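PDB 6B9R: hydroxyethylphosphonate dioxygenase, which probably uses iron and dioxygen to cleave 2-hydroxyethylphosphonate, giving hydroxymethylphosphonate. Local coordinates for residues Asn26-Asn31 / Trp68-Arg73; Tyr122-Ile127 / His364-Val369; Leu151-Tyr156 / Ala205-Gly210. All blocks are in the same frame, centred on the assembly; numbering follows the deposited sequence.

Contact 1 of 3, residues Asn26-Asn31 / Trp68-Arg73. With 2HE ((2-hydroxyethyl)phosphonic acid), chain Q.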
loop_
_atom_site.group_PDB
_atom_site.type_symbol
_atom_site.label_atom_id
_atom_site.label_comp_id
_atom_site.label_asym_id
_atom_site.label_seq_id
_atom_site.Cartn_x
_atom_site.Cartn_y
_atom_site.Cartn_z
ATOM N N ASN A 26 -19.491 -10.745 2.285
ATOM C CA ASN A 26 -19.916 -10.165 1.012
ATOM C C ASN A 26 -18.916 -10.459 -0.099
ATOM O O ASN A 26 -19.301 -10.802 -1.223
ATOM C CB ASN A 26 -20.085 -8.652 1.143
ATOM C CG ASN A 26 -21.372 -8.252 1.821
ATOM O OD1 ASN A 26 -22.267 -9.071 2.048
ATOM N ND2 ASN A 26 -21.481 -6.971 2.134
ATOM N N ASP A 27 -17.616 -10.284 0.188
ATOM C CA ASP A 27 -16.595 -10.454 -0.841
ATOM C C ASP A 27 -16.499 -11.897 -1.321
ATOM O O ASP A 27 -16.135 -12.136 -2.478
ATOM C CB ASP A 27 -15.235 -9.983 -0.320
ATOM C CG ASP A 27 -15.149 -8.477 -0.202
ATOM O OD1 ASP A 27 -16.099 -7.784 -0.612
ATOM O OD2 ASP A 27 -14.120 -7.990 0.301
ATOM N N LEU A 28 -16.833 -12.859 -0.465
ATOM C CA LEU A 28 -16.825 -14.268 -0.818
ATOM C C LEU A 28 -18.173 -14.746 -1.337
ATOM O O LEU A 28 -18.352 -15.952 -1.537
ATOM C CB LEU A 28 -16.389 -15.112 0.396
ATOM C CG LEU A 28 -14.859 -15.088 0.586
ATOM C CD1 LEU A 28 -14.438 -15.514 1.999
ATOM C CD2 LEU A 28 -14.198 -16.002 -0.435
ATOM N N LYS A 29 -19.119 -13.828 -1.565
ATOM C CA LYS A 29 -20.477 -14.192 -1.969
ATOM C C LYS A 29 -21.066 -15.242 -1.025
ATOM O O LYS A 29 -21.708 -16.213 -1.447
ATOM C CB LYS A 29 -20.499 -14.657 -3.428
ATOM C CG LYS A 29 -19.901 -13.628 -4.408
ATOM C CD LYS A 29 -20.579 -12.257 -4.232
ATOM C CE LYS A 29 -20.301 -11.291 -5.394
ATOM N NZ LYS A 29 -18.882 -10.864 -5.455
ATOM N N ARG A 30 -20.854 -15.036 0.277
ATOM C CA ARG A 30 -21.501 -15.821 1.328
ATOM C C ARG A 30 -22.546 -14.941 2.011
ATOM O O ARG A 30 -22.193 -13.991 2.722
ATOM C CB ARG A 30 -20.473 -16.327 2.340
ATOM C CG ARG A 30 -19.270 -17.062 1.704
ATOM C CD ARG A 30 -19.765 -18.230 0.848
ATOM N NE ARG A 30 -18.839 -19.366 0.759
ATOM C CZ ARG A 30 -17.934 -19.535 -0.204
ATOM N NH1 ARG A 30 -17.171 -20.620 -0.202
ATOM N NH2 ARG A 30 -17.778 -18.621 -1.161
ATOM N N ASN A 31 -23.826 -15.238 1.803
ATOM C CA ASN A 31 -24.838 -14.485 2.525
ATOM C C ASN A 31 -24.935 -15.057 3.937
ATOM O O ASN A 31 -24.160 -15.935 4.326
ATOM C CB ASN A 31 -26.163 -14.477 1.764
ATOM C CG ASN A 31 -26.774 -15.856 1.614
ATOM O OD1 ASN A 31 -26.349 -16.819 2.254
ATOM N ND2 ASN A 31 -27.804 -15.948 0.776
ATOM N N TRP A 68 -12.320 -20.194 5.099
ATOM C CA TRP A 68 -12.318 -19.286 3.968
ATOM C C TRP A 68 -10.885 -18.972 3.563
ATOM O O TRP A 68 -9.964 -19.080 4.382
ATOM C CB TRP A 68 -13.035 -17.970 4.309
ATOM C CG TRP A 68 -14.527 -18.039 4.404
ATOM C CD1 TRP A 68 -15.353 -19.004 3.887
ATOM C CD2 TRP A 68 -15.376 -17.092 5.067
ATOM N NE1 TRP A 68 -16.668 -18.703 4.186
ATOM C CE2 TRP A 68 -16.705 -17.545 4.920
ATOM C CE3 TRP A 68 -15.140 -15.914 5.782
ATOM C CZ2 TRP A 68 -17.796 -16.848 5.449
ATOM C CZ3 TRP A 68 -16.220 -15.226 6.312
ATOM C CH2 TRP A 68 -17.536 -15.702 6.142
ATOM N N PRO A 69 -10.653 -18.559 2.290
ATOM C CA PRO A 69 -9.307 -18.178 1.843
ATOM C C PRO A 69 -8.916 -16.765 2.256
ATOM O O PRO A 69 -8.544 -15.936 1.425
ATOM C CB PRO A 69 -9.408 -18.301 0.319
ATOM C CG PRO A 69 -10.817 -17.941 0.030
ATOM C CD PRO A 69 -11.608 -18.585 1.165
ATOM N N LEU A 70 -9.019 -16.478 3.549
ATOM C CA LEU A 70 -8.541 -15.202 4.059
ATOM C C LEU A 70 -7.714 -15.446 5.316
ATOM O O LEU A 70 -7.594 -16.577 5.810
ATOM C CB LEU A 70 -9.698 -14.226 4.325
ATOM C CG LEU A 70 -10.920 -14.652 5.153
ATOM C CD1 LEU A 70 -10.605 -15.013 6.609
ATOM C CD2 LEU A 70 -11.954 -13.546 5.105
ATOM N N ASN A 71 -7.140 -14.357 5.828
ATOM C CA ASN A 71 -6.258 -14.381 6.977
ATOM C C ASN A 71 -6.930 -13.755 8.187
ATOM O O ASN A 71 -7.804 -12.894 8.054
ATOM C CB ASN A 71 -4.963 -13.632 6.660
ATOM C CG ASN A 71 -4.316 -14.161 5.429
ATOM O OD1 ASN A 71 -3.697 -15.225 5.458
ATOM N ND2 ASN A 71 -4.491 -13.454 4.315
ATOM N N GLU A 72 -6.508 -14.209 9.368
ATOM C CA GLU A 72 -6.950 -13.583 10.605
ATOM C C GLU A 72 -6.748 -12.074 10.539
ATOM O O GLU A 72 -7.605 -11.299 10.980
ATOM C CB GLU A 72 -6.193 -14.183 11.789
ATOM C CG GLU A 72 -6.424 -15.683 12.019
ATOM C CD GLU A 72 -5.422 -16.571 11.278
ATOM O OE1 GLU A 72 -4.699 -16.062 10.392
ATOM O OE2 GLU A 72 -5.363 -17.782 11.583
ATOM N N ARG A 73 -5.629 -11.646 9.943
ATOM C CA ARG A 73 -5.343 -10.229 9.740
ATOM C C ARG A 73 -6.469 -9.513 9.001
ATOM O O ARG A 73 -6.693 -8.315 9.221
ATOM C CB ARG A 73 -4.039 -10.077 8.946
ATOM C CG ARG A 73 -2.958 -9.304 9.611
ATOM C CD ARG A 73 -1.708 -9.191 8.712
ATOM N NE ARG A 73 -1.049 -7.891 8.877
ATOM C CZ ARG A 73 -1.038 -6.940 7.948
ATOM N NH1 ARG A 73 -0.422 -5.791 8.172
ATOM N NH2 ARG A 73 -1.651 -7.143 6.793
HETATM O O3 2HE Q . -24.828 -9.308 -7.230
HETATM P P 2HE Q . -23.460 -9.992 -7.705
HETATM O O1 2HE Q . -22.322 -9.006 -7.684
HETATM O O2 2HE Q . -23.184 -11.227 -6.710
HETATM C CA 2HE Q . -23.574 -10.575 -9.403
HETATM C CB 2HE Q . -22.167 -11.014 -9.758
HETATM O O4 2HE Q . -21.269 -9.920 -9.542
#
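Leu28 and Trp68 each follow a helix end, that of 10-27 and 58-67, with CA atoms 8.3 Å apart. A Schellman motif closes the first helix, with Lys29 at positive phi as its C-prime residue; beyond the second, Pro69 is the centre of an inverse gamma turn. Leucine suits this junction because its two methyls part: CD1 lies over one face of the indole, 3.5 Å from Trp68 CG, a CH-pi contact, while CD2 meets Pro69 CG at 3.9 Å. Arg30 runs alongside the indole, CG 4.0 Å from Trp68 NE1, and a bend at chi2 (-56°) turns its guanidinium back so that NH2 donates in plane to Leu28 O at 2.8 Å. Asp38 OD2 takes a salt bridge from Arg30 NE and a hydrogen bond from Trp68 NE1; Arg30 NH1 forms a salt bridge with Asp113 of the second subunit. In place of Trp68, an alanine would probably leave Leu28 CD1 without its aromatic face and Asp38 without the indole donor. Lys29, in cation-pi contact with Trp449, brings CE to 3.2 Å from O2 of (2-hydroxyethyl)phosphonic acid. The indole also packs on Ala25, Ala35 and Leu39, where the ends of helices 10-27 and 58-67 meet helix 32-39.

Contact 2 of 3, residues Tyr122-Ile127 / His364-Val369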
loop_
_atom_site.group_PDB
_atom_site.type_symbol
_atom_site.label_atom_id
_atom_site.label_comp_id
_atom_site.label_asym_id
_atom_site.label_seq_id
_atom_site.Cartn_x
_atom_site.Cartn_y
_atom_site.Cartn_z
ATOM N N TYR A 122 5.216 5.800 12.902
ATOM C CA TYR A 122 6.328 6.451 13.592
ATOM C C TYR A 122 6.830 5.572 14.722
ATOM O O TYR A 122 6.036 4.984 15.467
ATOM C CB TYR A 122 5.921 7.778 14.217
ATOM C CG TYR A 122 5.526 8.882 13.292
ATOM C CD1 TYR A 122 6.483 9.587 12.563
ATOM C CD2 TYR A 122 4.198 9.277 13.202
ATOM C CE1 TYR A 122 6.107 10.622 11.724
ATOM C CE2 TYR A 122 3.821 10.312 12.387
ATOM C CZ TYR A 122 4.774 10.984 11.648
ATOM O OH TYR A 122 4.373 12.020 10.835
ATOM N N ARG A 123 8.152 5.511 14.862
ATOM C CA ARG A 123 8.811 5.028 16.078
ATOM C C ARG A 123 9.839 6.082 16.471
ATOM O O ARG A 123 11.043 5.926 16.215
ATOM C CB ARG A 123 9.448 3.655 15.869
ATOM C CG ARG A 123 8.410 2.529 15.651
ATOM C CD ARG A 123 7.668 2.208 16.935
ATOM N NE ARG A 123 6.715 1.096 16.766
ATOM C CZ ARG A 123 5.471 1.247 16.326
ATOM N NH1 ARG A 123 5.023 2.447 16.009
ATOM N NH2 ARG A 123 4.669 0.195 16.215
ATOM N N PRO A 124 9.392 7.185 17.086
ATOM C CA PRO A 124 10.285 8.331 17.299
ATOM C C PRO A 124 10.883 8.349 18.691
ATOM O O PRO A 124 10.159 8.463 19.687
ATOM C CB PRO A 124 9.354 9.524 17.082
ATOM C CG PRO A 124 8.017 9.025 17.623
ATOM C CD PRO A 124 8.000 7.524 17.410
ATOM N N GLU A 125 12.206 8.259 18.780
ATOM C CA GLU A 125 12.880 8.185 20.064
ATOM C C GLU A 125 13.784 9.397 20.228
ATOM O O GLU A 125 14.496 9.780 19.294
ATOM C CB GLU A 125 13.698 6.885 20.197
ATOM C CG GLU A 125 12.873 5.607 20.047
ATOM C CD GLU A 125 12.133 5.226 21.317
ATOM O OE1 GLU A 125 12.800 4.912 22.321
ATOM O OE2 GLU A 125 10.881 5.243 21.307
ATOM N N TRP A 126 13.693 10.025 21.395
ATOM C CA TRP A 126 14.737 10.895 21.907
ATOM C C TRP A 126 15.869 10.006 22.398
ATOM O O TRP A 126 15.619 9.034 23.116
ATOM C CB TRP A 126 14.157 11.743 23.040
ATOM C CG TRP A 126 15.094 12.646 23.796
ATOM C CD1 TRP A 126 15.236 13.997 23.634
ATOM C CD2 TRP A 126 15.981 12.275 24.867
ATOM N NE1 TRP A 126 16.168 14.483 24.524
ATOM C CE2 TRP A 126 16.639 13.449 25.290
ATOM C CE3 TRP A 126 16.294 11.062 25.495
ATOM C CZ2 TRP A 126 17.588 13.447 26.316
ATOM C CZ3 TRP A 126 17.235 11.060 26.522
ATOM C CH2 TRP A 126 17.867 12.246 26.920
ATOM N N ILE A 127 17.109 10.297 21.993
ATOM C CA ILE A 127 18.228 9.434 22.366
ATOM C C ILE A 127 19.437 10.303 22.688
ATOM O O ILE A 127 19.924 11.040 21.826
ATOM C CB ILE A 127 18.591 8.414 21.270
ATOM C CG1 ILE A 127 17.346 7.638 20.803
ATOM C CG2 ILE A 127 19.664 7.463 21.800
ATOM C CD1 ILE A 127 17.592 6.721 19.630
ATOM N N HIS A 364 0.504 11.961 7.873
ATOM C CA HIS A 364 0.620 11.980 9.331
ATOM C C HIS A 364 1.606 13.069 9.732
ATOM O O HIS A 364 2.542 13.368 8.996
ATOM C CB HIS A 364 1.147 10.642 9.855
ATOM C CG HIS A 364 0.261 9.469 9.558
ATOM N ND1 HIS A 364 -0.763 9.082 10.392
ATOM C CD2 HIS A 364 0.263 8.589 8.530
ATOM C CE1 HIS A 364 -1.359 8.015 9.891
ATOM N NE2 HIS A 364 -0.758 7.698 8.759
ATOM N N GLN A 365 1.447 13.629 10.931
ATOM C CA GLN A 365 2.434 14.595 11.414
ATOM C C GLN A 365 2.881 14.268 12.831
ATOM O O GLN A 365 2.081 13.835 13.664
ATOM C CB GLN A 365 1.896 16.032 11.365
ATOM C CG GLN A 365 1.437 16.414 9.971
ATOM C CD GLN A 365 1.034 17.857 9.873
ATOM O OE1 GLN A 365 1.873 18.757 9.998
ATOM N NE2 GLN A 365 -0.257 18.095 9.646
ATOM N N TYR A 366 4.163 14.520 13.093
ATOM C CA TYR A 366 4.772 14.391 14.407
ATOM C C TYR A 366 5.416 15.730 14.751
ATOM O O TYR A 366 6.109 16.317 13.917
ATOM C CB TYR A 366 5.810 13.250 14.405
ATOM C CG TYR A 366 6.767 13.260 15.576
ATOM C CD1 TYR A 366 7.941 14.012 15.533
ATOM C CD2 TYR A 366 6.509 12.508 16.718
ATOM C CE1 TYR A 366 8.812 14.033 16.597
ATOM C CE2 TYR A 366 7.373 12.521 17.793
ATOM C CZ TYR A 366 8.535 13.292 17.724
ATOM O OH TYR A 366 9.426 13.317 18.778
ATOM N N LEU A 367 5.198 16.207 15.972
ATOM C CA LEU A 367 5.746 17.476 16.418
ATOM C C LEU A 367 6.554 17.249 17.684
ATOM O O LEU A 367 6.205 16.405 18.509
ATOM C CB LEU A 367 4.636 18.497 16.701
ATOM C CG LEU A 367 3.570 18.739 15.630
ATOM C CD1 LEU A 367 2.556 19.760 16.145
ATOM C CD2 LEU A 367 4.207 19.223 14.332
ATOM N N TYR A 368 7.643 18.005 17.838
ATOM C CA TYR A 368 8.452 17.937 19.048
ATOM C C TYR A 368 8.956 19.343 19.343
ATOM O O TYR A 368 9.519 19.983 18.454
ATOM C CB TYR A 368 9.628 16.958 18.883
ATOM C CG TYR A 368 10.529 16.898 20.101
ATOM C CD1 TYR A 368 10.273 16.008 21.132
ATOM C CD2 TYR A 368 11.634 17.750 20.226
ATOM C CE1 TYR A 368 11.085 15.970 22.269
ATOM C CE2 TYR A 368 12.445 17.708 21.338
ATOM C CZ TYR A 368 12.170 16.811 22.356
ATOM O OH TYR A 368 12.995 16.792 23.468
ATOM N N VAL A 369 8.746 19.833 20.562
ATOM C CA VAL A 369 9.057 21.228 20.875
ATOM C C VAL A 369 10.524 21.326 21.276
ATOM O O VAL A 369 10.916 20.865 22.350
ATOM C CB VAL A 369 8.149 21.796 21.972
ATOM C CG1 VAL A 369 8.621 23.208 22.346
ATOM C CG2 VAL A 369 6.716 21.829 21.493
#
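Pro124 and Tyr366 touch across the gap and also share a polar partner: Thr114 OG1 is hydrogen-bonded both to Pro124 O and to Tyr366 OH. The two segments belong to separate antiparallel sheets that pack face to face, strand 123-129 in one and strand 364-369 in the other, consistent with the tandem cupin domains of this enzyme family. The segments run within 8° of the same direction; no backbone hydrogen bond joins them, and side chains fill the interface.

Aromatic residues suit this place because they are long enough to bridge two sheets and still carry a polar end. Tyr122, just before its strand, reaches over until its OH is 2.9 Å from His364 O. Its ring offers one face to Tyr366 CB, a CH-pi contact 3.9 Å from the centroid, displaced toward the rim. The Tyr122 and Tyr366 rings are oblique, with planes at 43°. With CG anti to the backbone N (chi1 164°), the Tyr366 ring swings toward Pro124, whose CG comes to 3.6 Å from Tyr366 CE2 and whose CB makes an off-centre CH-pi contact with the same ring. Proline, compact and rigid, fills the interface without adding another side-chain polar group.

His364 starts toward the opposite sheet, and its CB meets Tyr122 CE2 at 3.7 Å. Its imidazole turns off from the interface, ND1 hydrogen-bonding Tyr397 OH and NE2 Glu219 of the second subunit. Behind Tyr122, its carbonyl O accepts a bond from Arg123 NH1 at 2.8 Å, the donor standing above the carbonyl plane. Farther along, Ile127 touches the substrate. Trp126, whose indole also makes a cation-pi contact with Arg112, closes the row by bringing CD1 to 3.6 Å from Tyr368 OH.

Contact 3 of 3, residues Leu151-Tyr156 / Ala205-Gly210. With FE (Fe (III) ion), chain E; 2HE ((2-hydroxyethyl)phosphonic acid), chain F.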
loop_
_atom_site.group_PDB
_atom_site.type_symbol
_atom_site.label_atom_id
_atom_site.label_comp_id
_atom_site.label_asym_id
_atom_site.label_seq_id
_atom_site.Cartn_x
_atom_site.Cartn_y
_atom_site.Cartn_z
ATOM N N LEU A 151 13.322 -0.018 9.701
ATOM C CA LEU A 151 12.652 1.266 9.546
ATOM C C LEU A 151 13.589 2.309 8.942
ATOM O O LEU A 151 14.784 2.347 9.248
ATOM C CB LEU A 151 12.110 1.758 10.888
ATOM C CG LEU A 151 10.949 0.928 11.455
ATOM C CD1 LEU A 151 10.238 1.671 12.598
ATOM C CD2 LEU A 151 9.970 0.598 10.341
ATOM N N TYR A 152 13.037 3.136 8.054
ATOM C CA TYR A 152 13.731 4.337 7.609
ATOM C C TYR A 152 14.031 5.230 8.807
ATOM O O TYR A 152 13.314 5.209 9.807
ATOM C CB TYR A 152 12.868 5.107 6.611
ATOM C CG TYR A 152 12.610 4.363 5.322
ATOM C CD1 TYR A 152 11.621 3.382 5.242
ATOM C CD2 TYR A 152 13.347 4.653 4.179
ATOM C CE1 TYR A 152 11.395 2.700 4.055
ATOM C CE2 TYR A 152 13.121 3.987 2.990
ATOM C CZ TYR A 152 12.144 3.019 2.930
ATOM O OH TYR A 152 11.933 2.367 1.746
ATOM N N GLN A 153 15.089 6.032 8.718
ATOM C CA GLN A 153 15.339 6.954 9.819
ATOM C C GLN A 153 15.541 8.376 9.328
ATOM O O GLN A 153 16.295 8.618 8.384
ATOM C CB GLN A 153 16.544 6.534 10.653
ATOM C CG GLN A 153 16.619 7.284 11.969
ATOM C CD GLN A 153 17.601 6.642 12.931
ATOM O OE1 GLN A 153 17.565 5.441 13.147
ATOM N NE2 GLN A 153 18.490 7.443 13.501
ATOM N N PHE A 154 14.847 9.301 9.972
ATOM C CA PHE A 154 15.149 10.720 9.917
ATOM C C PHE A 154 15.702 11.107 11.275
ATOM O O PHE A 154 15.053 10.868 12.300
ATOM C CB PHE A 154 13.907 11.561 9.607
ATOM C CG PHE A 154 14.129 13.008 9.856
ATOM C CD1 PHE A 154 14.791 13.789 8.923
ATOM C CD2 PHE A 154 13.747 13.583 11.052
ATOM C CE1 PHE A 154 15.044 15.129 9.172
ATOM C CE2 PHE A 154 14.012 14.927 11.311
ATOM C CZ PHE A 154 14.656 15.702 10.360
ATOM N N THR A 155 16.884 11.712 11.290
ATOM C CA THR A 155 17.533 12.074 12.535
ATOM C C THR A 155 17.810 13.566 12.547
ATOM O O THR A 155 18.348 14.107 11.576
ATOM C CB THR A 155 18.832 11.292 12.723
ATOM O OG1 THR A 155 18.542 9.885 12.691
ATOM C CG2 THR A 155 19.451 11.632 14.059
ATOM N N TYR A 156 17.433 14.219 13.638
ATOM C CA TYR A 156 17.722 15.626 13.889
ATOM C C TYR A 156 18.727 15.729 15.029
ATOM O O TYR A 156 18.532 15.104 16.072
ATOM C CB TYR A 156 16.441 16.375 14.250
ATOM C CG TYR A 156 16.675 17.827 14.542
ATOM C CD1 TYR A 156 16.678 18.759 13.521
ATOM C CD2 TYR A 156 16.898 18.267 15.844
ATOM C CE1 TYR A 156 16.896 20.106 13.789
ATOM C CE2 TYR A 156 17.119 19.603 16.119
ATOM C CZ TYR A 156 17.120 20.518 15.087
ATOM O OH TYR A 156 17.336 21.847 15.368
ATOM N N ALA A 205 15.586 10.722 16.895
ATOM C CA ALA A 205 15.665 9.633 15.916
ATOM C C ALA A 205 14.241 9.235 15.556
ATOM O O ALA A 205 13.611 8.437 16.257
ATOM C CB ALA A 205 16.447 8.450 16.486
ATOM N N LEU A 206 13.719 9.818 14.477
ATOM C CA LEU A 206 12.332 9.632 14.085
ATOM C C LEU A 206 12.281 8.552 13.006
ATOM O O LEU A 206 12.276 8.827 11.801
ATOM C CB LEU A 206 11.735 10.966 13.604
ATOM C CG LEU A 206 12.000 12.205 14.484
ATOM C CD1 LEU A 206 11.224 13.431 13.982
ATOM C CD2 LEU A 206 11.684 11.935 15.954
ATOM N N THR A 207 12.256 7.297 13.449
ATOM C CA THR A 207 12.139 6.208 12.491
ATOM C C THR A 207 10.675 5.992 12.107
ATOM O O THR A 207 9.753 6.326 12.856
ATOM C CB THR A 207 12.741 4.903 13.035
ATOM O OG1 THR A 207 11.936 4.403 14.108
ATOM C CG2 THR A 207 14.170 5.115 13.540
ATOM N N TYR A 208 10.472 5.434 10.916
ATOM C CA TYR A 208 9.137 5.243 10.366
ATOM C C TYR A 208 9.229 4.225 9.236
ATOM O O TYR A 208 10.320 3.866 8.776
ATOM C CB TYR A 208 8.520 6.574 9.904
ATOM C CG TYR A 208 9.128 7.149 8.633
ATOM C CD1 TYR A 208 10.309 7.892 8.679
ATOM C CD2 TYR A 208 8.510 6.968 7.397
ATOM C CE1 TYR A 208 10.872 8.421 7.525
ATOM C CE2 TYR A 208 9.068 7.495 6.222
ATOM C CZ TYR A 208 10.256 8.229 6.301
ATOM O OH TYR A 208 10.830 8.773 5.159
ATOM N N GLY A 209 8.060 3.729 8.821
ATOM C CA GLY A 209 8.029 2.566 7.951
ATOM C C GLY A 209 7.469 2.787 6.551
ATOM O O GLY A 209 8.157 2.538 5.554
ATOM N N GLY A 210 6.220 3.185 6.439
ATOM C CA GLY A 210 5.678 3.311 5.119
ATOM C C GLY A 210 5.200 2.016 4.482
ATOM O O GLY A 210 4.670 1.102 5.129
HETATM FE FE FE E . 18.655 3.894 14.128
HETATM O O3 2HE F . 19.308 2.617 16.129
HETATM P P 2HE F . 20.109 2.685 17.380
HETATM O O1 2HE F . 21.404 1.736 17.267
HETATM O O2 2HE F . 19.232 2.255 18.667
HETATM C CA 2HE F . 20.622 4.412 17.529
HETATM C CB 2HE F . 19.444 5.272 17.078
HETATM O O4 2HE F . 19.331 5.304 15.647
HETATM O O HOH W 1 16.710 4.511 15.665
#
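Gln153 and Thr207 form a non-hydrogen-bonded pair between neighbouring antiparallel strands of the cupin sheet, and from this pair the glutamine reaches the iron. Backbone bonds hold the strands together: Phe154 and Leu206 bond reciprocally, Leu206 N giving the shorter bond to Phe154 O at 2.8 Å, and Tyr208 N donates to Tyr152 O.

Metal and polar contacts lie on the face of Gln153, Thr155 and Ala205. Gln153 OE1 binds iron at 2.1 Å, with His149 and His190; substrate O4 binds closely too, O3 and a water at longer range. An amide suits the task because NE2 can donate twice: to substrate O4 through a bent bond of 3.1 Å and, almost straight and in plane, to Thr155 OG1 at 2.6 Å. That second bond should fix the amide's rotation so that OE1 faces the metal. Small Ala205 lets the amide pass close, its CB 3.8 Å from Gln153 NE2.

Apolar contacts fill the face of Tyr152, Phe154, Leu206 and Tyr208: Phe154 and Leu206 lie side by side, and Tyr152 CB stands over the Tyr208 ring. Separately, Tyr208 OH is hydrogen-bonded to His339, Thr342 and Trp183. At the strand end, a side chain at Gly209 would crowd Leu151 CD2. Beside the metal ligand, Thr207 CG2 lies 3.4 Å from Gln153 OE1.

Contacts 2 and 3 are neighbours, their centres about 9 Å apart, because strand 202-208 lies next to strand 123-129 in one sheet. Arg123 N and Thr207 O, 2.7 Å apart, probably hydrogen-bond, and Leu206 packs against both Pro124 and Tyr366. Contact 3 supplies an iron ligand, while contact 2 ties the same sheet to the facing one. Contact 1 is remote within the chain, about 35 Å from contact 3 centre to centre, yet its substrate molecule is held by Arg103, Tyr111 and Asn146 of the second subunit. At the other site, Lys29 NZ and Trp449 NE1 of the second subunit hydrogen-bond the substrate beside Gln153, so each active site draws on both chains.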